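Local coordinates for protein transcription factor TAU 138 KDA subunit (Saccharomyces cerevisiae, PDB 5AIM) that mediates, as a subunit of TFIIIC, activation of tRNA and 5S RNA genes by binding intragenic promoter elements, this piece being the subunit's central extended winged-helix domain, at residues 16-21 / 33-38; 29-34 / 53-58; 68-73 / 88-93. All blocks are in the same frame, centred on the assembly; numbering follows the deposited sequence.

Contact 1 of 3, residues 16-21 / 33-38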
ATOM      1  N   ARG A  16       6.308  -6.006   5.167  1.00 17.37           N
ATOM      2  CA  ARG A  16       5.820  -7.348   4.850  1.00 17.60           C
ATOM      3  C   ARG A  16       4.295  -7.397   4.836  1.00 19.31           C
ATOM      4  O   ARG A  16       3.689  -8.062   3.967  1.00 20.02           O
ATOM      5  CB  ARG A  16       6.363  -8.387   5.835  1.00 18.69           C
ATOM      6  CG  ARG A  16       7.857  -8.666   5.705  1.00 18.81           C
ATOM      7  CD  ARG A  16       8.246  -9.956   6.434  1.00 23.32           C
ATOM      8  NE  ARG A  16       7.791  -9.981   7.826  1.00 24.16           N
ATOM      9  CZ  ARG A  16       8.438  -9.442   8.857  1.00 25.76           C
ATOM     10  NH1 ARG A  16       9.596  -8.808   8.689  1.00 23.46           N
ATOM     11  NH2 ARG A  16       7.912  -9.532  10.072  1.00 27.45           N
ATOM     12  N   ALA A  17       3.679  -6.733   5.817  1.00 17.64           N
ATOM     13  CA  ALA A  17       2.211  -6.688   5.882  1.00 17.36           C
ATOM     14  C   ALA A  17       1.612  -6.003   4.653  1.00 18.11           C
ATOM     15  O   ALA A  17       0.657  -6.503   4.045  1.00 18.77           O
ATOM     16  CB  ALA A  17       1.754  -5.983   7.144  1.00 19.72           C
ATOM     17  N   ILE A  18       2.155  -4.845   4.297  1.00 17.38           N
ATOM     18  CA  ILE A  18       1.685  -4.129   3.110  1.00 16.78           C
ATOM     19  C   ILE A  18       1.778  -5.030   1.881  1.00 18.15           C
ATOM     20  O   ILE A  18       0.833  -5.125   1.084  1.00 18.54           O
ATOM     21  CB  ILE A  18       2.511  -2.847   2.898  1.00 17.05           C
ATOM     22  CG1 ILE A  18       2.186  -1.838   3.998  1.00 17.97           C
ATOM     23  CG2 ILE A  18       2.235  -2.218   1.542  1.00 18.05           C
ATOM     24  CD1 ILE A  18       3.239  -0.757   4.165  1.00 20.21           C
ATOM     25  N   LEU A  19       2.912  -5.700   1.729  1.00 18.08           N
ATOM     26  CA  LEU A  19       3.084  -6.604   0.596  1.00 15.64           C
ATOM     27  C   LEU A  19       2.063  -7.758   0.574  1.00 18.76           C
ATOM     28  O   LEU A  19       1.445  -8.057  -0.475  1.00 19.80           O
ATOM     29  CB  LEU A  19       4.509  -7.154   0.606  1.00 20.75           C
ATOM     30  CG  LEU A  19       4.977  -7.874  -0.650  1.00 21.43           C
ATOM     31  CD1 LEU A  19       5.029  -6.923  -1.827  1.00 23.85           C
ATOM     32  CD2 LEU A  19       6.346  -8.475  -0.412  1.00 23.51           C
ATOM     33  N   LYS A  20       1.893  -8.420   1.719  1.00 17.86           N
ATOM     34  CA  LYS A  20       0.931  -9.530   1.797  1.00 19.01           C
ATOM     35  C   LYS A  20      -0.507  -9.071   1.517  1.00 17.97           C
ATOM     36  O   LYS A  20      -1.269  -9.739   0.795  1.00 19.09           O
ATOM     37  CB  LYS A  20       1.017 -10.239   3.157  1.00 20.83           C
ATOM     38  CG  LYS A  20      -0.033 -11.327   3.395  1.00 24.48           C
ATOM     39  CD  LYS A  20       0.026 -12.449   2.372  1.00 46.03           C
ATOM     40  CE  LYS A  20       1.133 -13.437   2.684  1.00 44.78           C
ATOM     41  NZ  LYS A  20       1.281 -14.430   1.584  1.00 77.07           N
ATOM     42  N   VAL A  21      -0.875  -7.929   2.090  1.00 18.01           N
ATOM     43  CA  VAL A  21      -2.204  -7.375   1.857  1.00 17.41           C
ATOM     44  C   VAL A  21      -2.380  -7.029   0.381  1.00 17.91           C
ATOM     45  O   VAL A  21      -3.414  -7.347  -0.208  1.00 18.02           O
ATOM     46  CB  VAL A  21      -2.462  -6.155   2.756  1.00 18.50           C
ATOM     47  CG1 VAL A  21      -3.708  -5.405   2.333  1.00 20.48           C
ATOM     48  CG2 VAL A  21      -2.574  -6.600   4.202  1.00 20.34           C
ATOM     49  N   GLU A  33      -8.377   5.176   3.390  1.00 21.85           N
ATOM     50  CA  GLU A  33      -8.706   4.505   4.651  1.00 19.75           C
ATOM     51  C   GLU A  33      -8.915   2.995   4.525  1.00 21.91           C
ATOM     52  O   GLU A  33      -8.405   2.241   5.346  1.00 21.63           O
ATOM     53  CB  GLU A  33      -9.949   5.145   5.264  1.00 23.73           C
ATOM     54  CG  GLU A  33     -10.354   4.571   6.612  1.00 34.42           C
ATOM     55  CD  GLU A  33     -11.485   5.354   7.254  1.00 64.61           C
ATOM     56  OE1 GLU A  33     -12.626   5.274   6.755  1.00 52.59           O
ATOM     57  OE2 GLU A  33     -11.230   6.054   8.257  1.00 57.82           O
ATOM     58  N   GLN A  34      -9.647   2.559   3.504  1.00 20.68           N
ATOM     59  CA  GLN A  34      -9.937   1.137   3.312  1.00 20.69           C
ATOM     60  C   GLN A  34      -8.647   0.304   3.283  1.00 18.66           C
ATOM     61  O   GLN A  34      -8.548  -0.782   3.917  1.00 19.42           O
ATOM     62  CB  GLN A  34     -10.728   0.942   2.011  1.00 23.26           C
ATOM     63  CG  GLN A  34     -11.085  -0.502   1.700  1.00 28.98           C
ATOM     64  CD  GLN A  34     -11.904  -0.636   0.431  1.00 32.51           C
ATOM     65  OE1 GLN A  34     -12.445   0.346  -0.079  1.00 31.92           O
ATOM     66  NE2 GLN A  34     -11.995  -1.854  -0.089  1.00 48.41           N
ATOM     67  N   PHE A  35      -7.645   0.804   2.566  1.00 17.61           N
ATOM     68  CA  PHE A  35      -6.380   0.089   2.468  1.00 16.47           C
ATOM     69  C   PHE A  35      -5.672   0.020   3.819  1.00 17.92           C
ATOM     70  O   PHE A  35      -5.223  -1.063   4.264  1.00 17.68           O
ATOM     71  CB  PHE A  35      -5.448   0.707   1.425  1.00 18.84           C
ATOM     72  CG  PHE A  35      -4.122   0.009   1.348  1.00 18.50           C
ATOM     73  CD1 PHE A  35      -4.039  -1.247   0.777  1.00 21.18           C
ATOM     74  CD2 PHE A  35      -2.979   0.580   1.877  1.00 27.93           C
ATOM     75  CE1 PHE A  35      -2.842  -1.920   0.721  1.00 25.54           C
ATOM     76  CE2 PHE A  35      -1.772  -0.102   1.825  1.00 22.15           C
ATOM     77  CZ  PHE A  35      -1.714  -1.343   1.235  1.00 22.69           C
ATOM     78  N   TYR A  36      -5.548   1.163   4.482  1.00 18.16           N
ATOM     79  CA  TYR A  36      -4.887   1.189   5.780  1.00 17.82           C
ATOM     80  C   TYR A  36      -5.604   0.305   6.793  1.00 18.94           C
ATOM     81  O   TYR A  36      -4.965  -0.373   7.611  1.00 21.15           O
ATOM     82  CB  TYR A  36      -4.760   2.624   6.290  1.00 21.97           C
ATOM     83  CG  TYR A  36      -3.773   3.449   5.502  1.00 22.66           C
ATOM     84  CD1 TYR A  36      -2.408   3.239   5.643  1.00 33.66           C
ATOM     85  CD2 TYR A  36      -4.194   4.448   4.631  1.00 20.98           C
ATOM     86  CE1 TYR A  36      -1.494   3.989   4.934  1.00 28.69           C
ATOM     87  CE2 TYR A  36      -3.284   5.205   3.918  1.00 25.63           C
ATOM     88  CZ  TYR A  36      -1.937   4.967   4.074  1.00 31.07           C
ATOM     89  OH  TYR A  36      -1.022   5.713   3.373  1.00 32.27           O
ATOM     90  N   GLU A  37      -6.930   0.289   6.729  0.54 20.36           N
ATOM     91  CA  GLU A  37      -7.713  -0.556   7.617  0.54 21.14           C
ATOM     92  C   GLU A  37      -7.403  -2.024   7.340  0.54 20.48           C
ATOM     93  O   GLU A  37      -7.257  -2.822   8.275  0.54 16.52           O
ATOM     94  CB  GLU A  37      -9.211  -0.285   7.450  0.54 20.95           C
ATOM     95  CG  GLU A  37     -10.080  -0.973   8.493  0.54 67.57           C
ATOM     96  CD  GLU A  37      -9.786  -0.495   9.904  0.54 36.88           C
ATOM     97  OE1 GLU A  37      -9.532   0.715  10.085  0.54 44.22           O
ATOM     98  OE2 GLU A  37      -9.800  -1.332  10.832  0.54 37.85           O
ATOM     99  N   SER A  38      -7.315  -2.392   6.065  1.00 17.72           N
ATOM    100  CA  SER A  38      -6.913  -3.762   5.717  1.00 17.15           C
ATOM    101  C   SER A  38      -5.532  -4.121   6.285  1.00 16.90           C
ATOM    102  O   SER A  38      -5.357  -5.218   6.853  1.00 18.16           O
ATOM    103  CB  SER A  38      -6.921  -4.010   4.210  1.00 18.89           C
ATOM    104  OG  SER A  38      -8.240  -4.000   3.691  1.00 20.12           O
TER
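Ile18 and Val21 of helix 5-24 meet Phe35 and Ser38 of helix 33-43 in the helical core of the extended winged-helix domain, where the first two helices of the fold pack across each other. The short segments 16-21 and 33-38 run at 113° between their N-to-C directions, and their axes come no closer than 10.6 Å. At that spacing the helices meet mainly through side chains, burying 176 Å² in all.

The apolar contacts centre on the ring of Phe35. Its CG stands anti to the backbone N (chi1 178°), a torsion that carries the far end of the ring toward helix 5-24. Ile18 reaches the rim of the ring: its CG2 lies 4.1 Å from Phe35 CZ, near the ring plane, and the two side chains cross at about a right angle. Val21 arrives from one turn further along, with CG1 3.9 Å from Phe35 CE1 in an oblique approach. The ring end is thus touched by one methyl from each of two residues spaced three apart on the same helical face. Ile18 also packs on Val58 and Met61 of helix 52-63, so the third helix closes over the same core.

Polar groups contribute little across the interface, which has no hydrogen bond between the segments. The backbone bonds run within each helix, as in Val21 N to Ala17 O and Ser38 N to Gln34 O. Ser38, at the partly exposed margin, offers carbon rather than its hydroxyl to the opposite helix: its CB sits 4.0 Å from Val21 CG1, while Val21 CG2 comes within 4.1 Å of Ser38 O.

Contact 2 of 3, residues 29-34 / 53-58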
ATOM      1  N   ALA A  29      -4.534  -0.990  -5.367  1.00 18.94           N
ATOM      2  CA  ALA A  29      -5.348  -0.335  -4.347  1.00 22.78           C
ATOM      3  C   ALA A  29      -5.178   1.168  -4.369  1.00 19.81           C
ATOM      4  O   ALA A  29      -4.085   1.673  -4.605  1.00 21.75           O
ATOM      5  CB  ALA A  29      -4.994  -0.864  -2.969  1.00 22.89           C
ATOM      6  N   TYR A  30      -6.275   1.885  -4.140  1.00 20.58           N
ATOM      7  CA  TYR A  30      -6.186   3.294  -3.817  1.00 19.54           C
ATOM      8  C   TYR A  30      -5.641   3.453  -2.402  1.00 19.60           C
ATOM      9  O   TYR A  30      -6.009   2.703  -1.490  1.00 20.19           O
ATOM     10  CB  TYR A  30      -7.560   3.961  -3.933  1.00 21.58           C
ATOM     11  CG  TYR A  30      -8.003   4.275  -5.345  1.00 23.93           C
ATOM     12  CD1 TYR A  30      -7.159   4.930  -6.236  1.00 25.09           C
ATOM     13  CD2 TYR A  30      -9.277   3.940  -5.782  1.00 25.89           C
ATOM     14  CE1 TYR A  30      -7.569   5.226  -7.520  1.00 29.42           C
ATOM     15  CE2 TYR A  30      -9.700   4.243  -7.070  1.00 27.53           C
ATOM     16  CZ  TYR A  30      -8.838   4.884  -7.935  1.00 29.42           C
ATOM     17  OH  TYR A  30      -9.236   5.188  -9.219  1.00 32.46           O
ATOM     18  N   LEU A  31      -4.754   4.427  -2.233  1.00 22.03           N
ATOM     19  CA  LEU A  31      -4.208   4.742  -0.928  1.00 22.43           C
ATOM     20  C   LEU A  31      -5.210   5.622  -0.194  1.00 21.87           C
ATOM     21  O   LEU A  31      -5.305   6.825  -0.431  1.00 26.86           O
ATOM     22  CB  LEU A  31      -2.855   5.433  -1.085  1.00 25.24           C
ATOM     23  CG  LEU A  31      -1.797   5.225  -0.008  1.00 40.17           C
ATOM     24  CD1 LEU A  31      -1.472   3.743   0.145  1.00 28.28           C
ATOM     25  CD2 LEU A  31      -0.550   6.028  -0.374  1.00 28.84           C
ATOM     26  N   ARG A  32      -5.971   4.981   0.684  1.00 20.46           N
ATOM     27  CA  ARG A  32      -7.061   5.619   1.401  1.00 21.30           C
ATOM     28  C   ARG A  32      -7.407   4.741   2.596  1.00 20.47           C
ATOM     29  O   ARG A  32      -6.814   3.677   2.784  1.00 19.19           O
ATOM     30  CB  ARG A  32      -8.281   5.787   0.490  1.00 21.21           C
ATOM     31  CG  ARG A  32      -8.811   4.463  -0.055  1.00 21.24           C
ATOM     32  CD  ARG A  32      -9.985   4.623  -1.012  1.00 21.43           C
ATOM     33  NE  ARG A  32     -10.316   3.345  -1.639  1.00 23.50           N
ATOM     34  CZ  ARG A  32     -11.257   3.174  -2.561  1.00 27.02           C
ATOM     35  NH1 ARG A  32     -11.975   4.203  -2.991  1.00 30.85           N
ATOM     36  NH2 ARG A  32     -11.466   1.964  -3.065  1.00 28.12           N
ATOM     37  N   GLU A  33      -8.377   5.176   3.390  1.00 21.85           N
ATOM     38  CA  GLU A  33      -8.706   4.505   4.651  1.00 19.75           C
ATOM     39  C   GLU A  33      -8.915   2.995   4.525  1.00 21.91           C
ATOM     40  O   GLU A  33      -8.405   2.241   5.346  1.00 21.63           O
ATOM     41  CB  GLU A  33      -9.949   5.145   5.264  1.00 23.73           C
ATOM     42  CG  GLU A  33     -10.354   4.571   6.612  1.00 34.42           C
ATOM     43  CD  GLU A  33     -11.485   5.354   7.254  1.00 64.61           C
ATOM     44  OE1 GLU A  33     -12.626   5.274   6.755  1.00 52.59           O
ATOM     45  OE2 GLU A  33     -11.230   6.054   8.257  1.00 57.82           O
ATOM     46  N   GLN A  34      -9.647   2.559   3.504  1.00 20.68           N
ATOM     47  CA  GLN A  34      -9.937   1.137   3.312  1.00 20.69           C
ATOM     48  C   GLN A  34      -8.647   0.304   3.283  1.00 18.66           C
ATOM     49  O   GLN A  34      -8.548  -0.782   3.917  1.00 19.42           O
ATOM     50  CB  GLN A  34     -10.728   0.942   2.011  1.00 23.26           C
ATOM     51  CG  GLN A  34     -11.085  -0.502   1.700  1.00 28.98           C
ATOM     52  CD  GLN A  34     -11.904  -0.636   0.431  1.00 32.51           C
ATOM     53  OE1 GLN A  34     -12.445   0.346  -0.079  1.00 31.92           O
ATOM     54  NE2 GLN A  34     -11.995  -1.854  -0.089  1.00 48.41           N
ATOM     55  N   THR A  53       2.512   6.277  10.319  1.00 37.98           N
ATOM     56  CA  THR A  53       3.519   5.233  10.449  1.00 34.84           C
ATOM     57  C   THR A  53       3.460   4.254   9.270  1.00 30.33           C
ATOM     58  O   THR A  53       4.479   3.967   8.651  1.00 28.21           O
ATOM     59  CB  THR A  53       3.369   4.485  11.795  1.00 36.02           C
ATOM     60  OG1 THR A  53       3.529   5.413  12.879  1.00 40.95           O
ATOM     61  CG2 THR A  53       4.414   3.389  11.930  1.00 33.22           C
ATOM     62  N   VAL A  54       2.272   3.752   8.943  1.00 29.50           N
ATOM     63  CA  VAL A  54       2.140   2.838   7.809  1.00 26.18           C
ATOM     64  C   VAL A  54       2.419   3.546   6.472  1.00 25.52           C
ATOM     65  O   VAL A  54       3.068   2.981   5.574  1.00 23.27           O
ATOM     66  CB  VAL A  54       0.756   2.162   7.792  1.00 28.63           C
ATOM     67  CG1 VAL A  54       0.565   1.315   6.533  1.00 28.93           C
ATOM     68  CG2 VAL A  54       0.594   1.297   9.033  1.00 35.77           C
ATOM     69  N   ARG A  55       1.947   4.784   6.343  1.00 28.09           N
ATOM     70  CA  ARG A  55       2.207   5.560   5.137  1.00 28.24           C
ATOM     71  C   ARG A  55       3.712   5.690   4.889  1.00 27.54           C
ATOM     72  O   ARG A  55       4.173   5.559   3.751  1.00 26.21           O
ATOM     73  CB  ARG A  55       1.557   6.946   5.216  1.00 32.09           C
ATOM     74  CG  ARG A  55       1.927   7.877   4.056  1.00 33.11           C
ATOM     75  CD  ARG A  55       1.593   7.276   2.688  1.00 41.29           C
ATOM     76  NE  ARG A  55       2.252   7.982   1.589  1.00 54.55           N
ATOM     77  CZ  ARG A  55       1.672   8.875   0.790  1.00 68.85           C
ATOM     78  NH1 ARG A  55       0.394   9.201   0.940  1.00 61.16           N
ATOM     79  NH2 ARG A  55       2.381   9.445  -0.174  1.00 64.06           N
ATOM     80  N   GLY A  56       4.473   5.950   5.950  1.00 28.99           N
ATOM     81  CA  GLY A  56       5.926   5.983   5.818  1.00 28.69           C
ATOM     82  C   GLY A  56       6.514   4.754   5.127  1.00 25.29           C
ATOM     83  O   GLY A  56       7.398   4.848   4.247  1.00 25.40           O
ATOM     84  N   ASP A  57       6.019   3.588   5.519  1.00 23.38           N
ATOM     85  CA  ASP A  57       6.521   2.340   4.961  1.00 21.29           C
ATOM     86  C   ASP A  57       5.998   2.085   3.549  1.00 20.49           C
ATOM     87  O   ASP A  57       6.733   1.556   2.690  1.00 23.83           O
ATOM     88  CB  ASP A  57       6.228   1.190   5.916  1.00 22.09           C
ATOM     89  CG  ASP A  57       7.151   1.217   7.121  1.00 23.70           C
ATOM     90  OD1 ASP A  57       8.370   1.415   6.914  1.00 24.97           O
ATOM     91  OD2 ASP A  57       6.676   1.090   8.268  1.00 27.78           O
ATOM     92  N   VAL A  58       4.759   2.501   3.279  1.00 21.60           N
ATOM     93  CA  VAL A  58       4.310   2.530   1.891  1.00 22.56           C
ATOM     94  C   VAL A  58       5.290   3.357   1.041  1.00 26.89           C
ATOM     95  O   VAL A  58       5.716   2.931  -0.048  1.00 24.38           O
ATOM     96  CB  VAL A  58       2.894   3.108   1.766  1.00 21.67           C
ATOM     97  CG1 VAL A  58       2.538   3.367   0.295  1.00 25.61           C
ATOM     98  CG2 VAL A  58       1.896   2.159   2.401  1.00 22.62           C
TER
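Leu31 meets helix 52-63 with both of its terminal methyls, CD1 touching Val58 and CD2 touching both Val58 and Arg55. The Leu31 side chain has an unusual first torsion, chi1 -149°, well displaced from a staggered value, and it is in this twisted pose that the two branches are divided between an apolar and a charged partner.

Toward Val58 the meeting is tip to tip: Leu31 CD1 lies 4.0 Å from Val58 CG1, and Leu31 CD2 is at 4.1 Å from the same methyl. With CG1 anti to the backbone N (chi1 170°), Val58 turns this methyl to Leu31. Val58 is buried and also packs on Ile18 of helix 5-24.

In the winged-helix fold this joins the link between strand 28-30 and helix 33-43 to the third helix, just ahead of Arg32, which occupies the N-cap position of helix 33-43. Leu31 is still tied to the sheet through backbone hydrogen bonding with Lys78.

Arg55 approaches differently, its chain crossing that of Leu31 at about a right angle. A bend at chi2 (56°) turns the chain so that its outer part passes beside the leucine. Leu31 CD2 then rests over one face of the guanidinium, 3.4 Å above the plane and displaced toward its rim, with Arg55 NH1 at 3.6 Å and CD at 3.9 Å. The polar end is directed elsewhere: Arg55 NE forms a salt bridge with Asp59, one turn on in the same helix, which probably steadies the flat group against which Leu31 CD2 packs.

Contact 3 of 3, residues 68-73 / 88-93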
ATOM      1  N   GLY A  68       4.537   0.052  -7.324  1.00 23.44           N
ATOM      2  CA  GLY A  68       4.327   1.145  -8.254  1.00 24.29           C
ATOM      3  C   GLY A  68       3.301   2.087  -7.660  1.00 23.56           C
ATOM      4  O   GLY A  68       2.454   1.668  -6.858  1.00 23.37           O
ATOM      5  N   ALA A  69       3.368   3.354  -8.067  1.00 25.30           N
ATOM      6  CA  ALA A  69       2.441   4.367  -7.589  1.00 25.58           C
ATOM      7  C   ALA A  69       2.165   5.408  -8.662  1.00 26.25           C
ATOM      8  O   ALA A  69       3.067   5.817  -9.387  1.00 29.55           O
ATOM      9  CB  ALA A  69       2.983   5.032  -6.332  1.00 30.29           C
ATOM     10  N   ARG A  70       0.912   5.833  -8.772  1.00 25.27           N
ATOM     11  CA  ARG A  70       0.613   6.941  -9.672  1.00 32.50           C
ATOM     12  C   ARG A  70      -0.720   7.582  -9.343  1.00 31.39           C
ATOM     13  O   ARG A  70      -1.586   6.949  -8.745  1.00 29.17           O
ATOM     14  CB  ARG A  70       0.659   6.488 -11.138  1.00 43.10           C
ATOM     15  CG  ARG A  70      -0.542   5.694 -11.625  1.00 54.11           C
ATOM     16  CD  ARG A  70      -0.511   5.559 -13.145  1.00 38.51           C
ATOM     17  NE  ARG A  70       0.341   4.453 -13.575  1.00 62.79           N
ATOM     18  CZ  ARG A  70      -0.059   3.431 -14.327  1.00 30.25           C
ATOM     19  NH1 ARG A  70      -1.310   3.350 -14.769  1.00 36.32           N
ATOM     20  NH2 ARG A  70       0.810   2.482 -14.649  1.00 37.02           N
ATOM     21  N   THR A  71      -0.874   8.846  -9.729  1.00 31.08           N
ATOM     22  CA  THR A  71      -2.119   9.554  -9.503  1.00 32.58           C
ATOM     23  C   THR A  71      -3.091   9.230 -10.623  1.00 34.86           C
ATOM     24  O   THR A  71      -2.759   9.334 -11.804  1.00 37.98           O
ATOM     25  CB  THR A  71      -1.903  11.073  -9.433  1.00 43.34           C
ATOM     26  OG1 THR A  71      -0.997  11.379  -8.367  1.00 43.32           O
ATOM     27  CG2 THR A  71      -3.227  11.803  -9.196  1.00 35.83           C
ATOM     28  N   GLU A  72      -4.287   8.812 -10.239  1.00 27.74           N
ATOM     29  CA  GLU A  72      -5.361   8.577 -11.182  1.00 27.68           C
ATOM     30  C   GLU A  72      -5.970   9.939 -11.510  1.00 25.67           C
ATOM     31  O   GLU A  72      -6.538  10.582 -10.634  1.00 30.05           O
ATOM     32  CB  GLU A  72      -6.392   7.638 -10.553  1.00 27.78           C
ATOM     33  CG  GLU A  72      -7.361   7.030 -11.541  1.00 27.78           C
ATOM     34  CD  GLU A  72      -8.374   8.036 -12.040  1.00 28.37           C
ATOM     35  OE1 GLU A  72      -9.235   8.447 -11.239  1.00 30.43           O
ATOM     36  OE2 GLU A  72      -8.303   8.411 -13.228  1.00 31.05           O
ATOM     37  N   PRO A  73      -5.840  10.389 -12.768  1.00 27.20           N
ATOM     38  CA  PRO A  73      -6.119  11.802 -13.063  1.00 28.69           C
ATOM     39  C   PRO A  73      -7.583  12.231 -12.943  1.00 29.07           C
ATOM     40  O   PRO A  73      -7.851  13.400 -12.655  1.00 30.17           O
ATOM     41  CB  PRO A  73      -5.621  11.960 -14.506  1.00 30.96           C
ATOM     42  CG  PRO A  73      -5.700  10.593 -15.083  1.00 35.49           C
ATOM     43  CD  PRO A  73      -5.391   9.655 -13.964  1.00 34.15           C
ATOM     44  N   ASP A  88      -3.969  -3.946 -17.377  1.00 30.32           N
ATOM     45  CA  ASP A  88      -5.364  -4.355 -17.510  1.00 31.89           C
ATOM     46  C   ASP A  88      -6.046  -4.374 -16.139  1.00 27.55           C
ATOM     47  O   ASP A  88      -7.147  -3.837 -15.968  1.00 30.77           O
ATOM     48  CB  ASP A  88      -5.464  -5.728 -18.174  1.00 47.09           C
ATOM     49  CG  ASP A  88      -6.897  -6.208 -18.303  1.00 99.55           C
ATOM     50  OD1 ASP A  88      -7.576  -5.801 -19.269  1.00 79.47           O
ATOM     51  OD2 ASP A  88      -7.345  -6.993 -17.441  1.00 88.75           O
ATOM     52  N   ALA A  89      -5.377  -4.978 -15.159  1.00 27.59           N
ATOM     53  CA  ALA A  89      -5.905  -5.055 -13.801  1.00 25.04           C
ATOM     54  C   ALA A  89      -6.036  -3.670 -13.171  1.00 23.48           C
ATOM     55  O   ALA A  89      -7.020  -3.369 -12.488  1.00 25.63           O
ATOM     56  CB  ALA A  89      -5.008  -5.933 -12.949  1.00 24.88           C
ATOM     57  N   ILE A  90      -5.045  -2.819 -13.419  1.00 22.97           N
ATOM     58  CA  ILE A  90      -5.069  -1.467 -12.886  1.00 23.15           C
ATOM     59  C   ILE A  90      -6.280  -0.718 -13.453  1.00 23.79           C
ATOM     60  O   ILE A  90      -7.059  -0.114 -12.701  1.00 24.86           O
ATOM     61  CB  ILE A  90      -3.752  -0.711 -13.199  1.00 23.63           C
ATOM     62  CG1 ILE A  90      -2.575  -1.391 -12.489  1.00 25.59           C
ATOM     63  CG2 ILE A  90      -3.844   0.754 -12.763  1.00 28.40           C
ATOM     64  CD1 ILE A  90      -1.211  -0.849 -12.888  1.00 29.04           C
ATOM     65  N   GLN A  91      -6.447  -0.765 -14.772  1.00 25.46           N
ATOM     66  CA  GLN A  91      -7.567  -0.070 -15.394  1.00 27.24           C
ATOM     67  C   GLN A  91      -8.908  -0.666 -14.974  1.00 27.75           C
ATOM     68  O   GLN A  91      -9.875   0.071 -14.762  1.00 29.87           O
ATOM     69  CB  GLN A  91      -7.425  -0.055 -16.917  1.00 29.81           C
ATOM     70  CG  GLN A  91      -6.260   0.793 -17.407  1.00 39.72           C
ATOM     71  CD  GLN A  91      -6.336   2.237 -16.939  1.00 72.00           C
ATOM     72  OE1 GLN A  91      -7.421   2.770 -16.703  1.00 42.11           O
ATOM     73  NE2 GLN A  91      -5.181   2.876 -16.802  1.00 53.54           N
ATOM     74  N   ARG A  92      -8.965  -1.992 -14.829  1.00 27.61           N
ATOM     75  CA  ARG A  92     -10.187  -2.634 -14.345  1.00 29.40           C
ATOM     76  C   ARG A  92     -10.534  -2.124 -12.948  1.00 26.88           C
ATOM     77  O   ARG A  92     -11.694  -1.804 -12.657  1.00 29.04           O
ATOM     78  CB  ARG A  92     -10.053  -4.161 -14.343  1.00 33.65           C
ATOM     79  CG  ARG A  92     -10.539  -4.819 -15.627  1.00 43.76           C
ATOM     80  CD  ARG A  92     -10.616  -6.340 -15.509  1.00 44.96           C
ATOM     81  NE  ARG A  92      -9.313  -6.983 -15.673  1.00 81.28           N
ATOM     82  CZ  ARG A  92      -8.543  -7.422 -14.679  1.00101.84           C
ATOM     83  NH1 ARG A  92      -8.923  -7.305 -13.411  1.00 74.55           N
ATOM     84  NH2 ARG A  92      -7.378  -7.991 -14.959  1.00 70.44           N
ATOM     85  N   TYR A  93      -9.523  -2.031 -12.091  1.00 24.82           N
ATOM     86  CA  TYR A  93      -9.733  -1.489 -10.753  1.00 26.25           C
ATOM     87  C   TYR A  93     -10.199  -0.026 -10.806  1.00 25.91           C
ATOM     88  O   TYR A  93     -11.156   0.347 -10.127  1.00 26.42           O
ATOM     89  CB  TYR A  93      -8.458  -1.621  -9.916  1.00 21.96           C
ATOM     90  CG  TYR A  93      -8.573  -1.066  -8.511  1.00 20.77           C
ATOM     91  CD1 TYR A  93      -9.058  -1.848  -7.467  1.00 21.83           C
ATOM     92  CD2 TYR A  93      -8.179   0.232  -8.225  1.00 22.05           C
ATOM     93  CE1 TYR A  93      -9.155  -1.338  -6.181  1.00 24.55           C
ATOM     94  CE2 TYR A  93      -8.270   0.747  -6.942  1.00 23.16           C
ATOM     95  CZ  TYR A  93      -8.758  -0.039  -5.928  1.00 23.70           C
ATOM     96  OH  TYR A  93      -8.851   0.481  -4.656  1.00 24.78           O
TER
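Arg70 of strand 68-71 reaches across to Ile90 and Gln91 of helix 87-96. The close approaches, all within 4.5 Å, are made by Arg70 NH1, and the segments bury 87 Å² in all. The closer side is the one toward Ile90: Arg70 NH1 lies 4.1 Å from Ile90 CG2, an oblique approach by side chains that come from opposite directions. Ile90 is buried, packing also on Val28 and Phe81, so the arginine end lies against a residue that otherwise belongs to the apolar packing against the sheet. A bend at chi3 (83°) helps turn the guanidinium to this place.

The solvent side is looser. Gln91 NE2 stands 4.4 Å from Arg70 NH1, near the guanidinium plane, and both residues are exposed. These two nitrogens are donors with a common acceptor: Glu87 OE2 takes a salt bridge from Arg70 NH1 and a hydrogen bond from Gln91 NE2, consistent with their lying side by side.

Strand 68-71, outermost in the antiparallel sheet, pairs with strand 78-81 through Arg70 and Ile79 to form the hairpin, or wing, of the extended winged-helix domain; helix 87-96 follows it and packs by Ile90 against strands 28-30 and 78-81.

Contacts 1 and 2 lie close together, their centres 7 Å apart, and interlock along the chain: contact 2 opens at 29-34, overlapping the segment 33-38 where contact 1 closes, so both include Glu33 and Gln34. Tyr36 joins them, its OH 3.1 Å from Arg55 CD in plain packing. Contact 3 follows both in series and stands farther off, about 17 Å from contact 1 and 15 Å from contact 2 between centres. It meets contact 2 through a probable hydrogen bond between Tyr30 N and Tyr93 OH, and both reach the same three-stranded antiparallel sheet. Together they link the three-helix core to that sheet and to the C-terminal helix 87-96 within a single extended winged-helix domain.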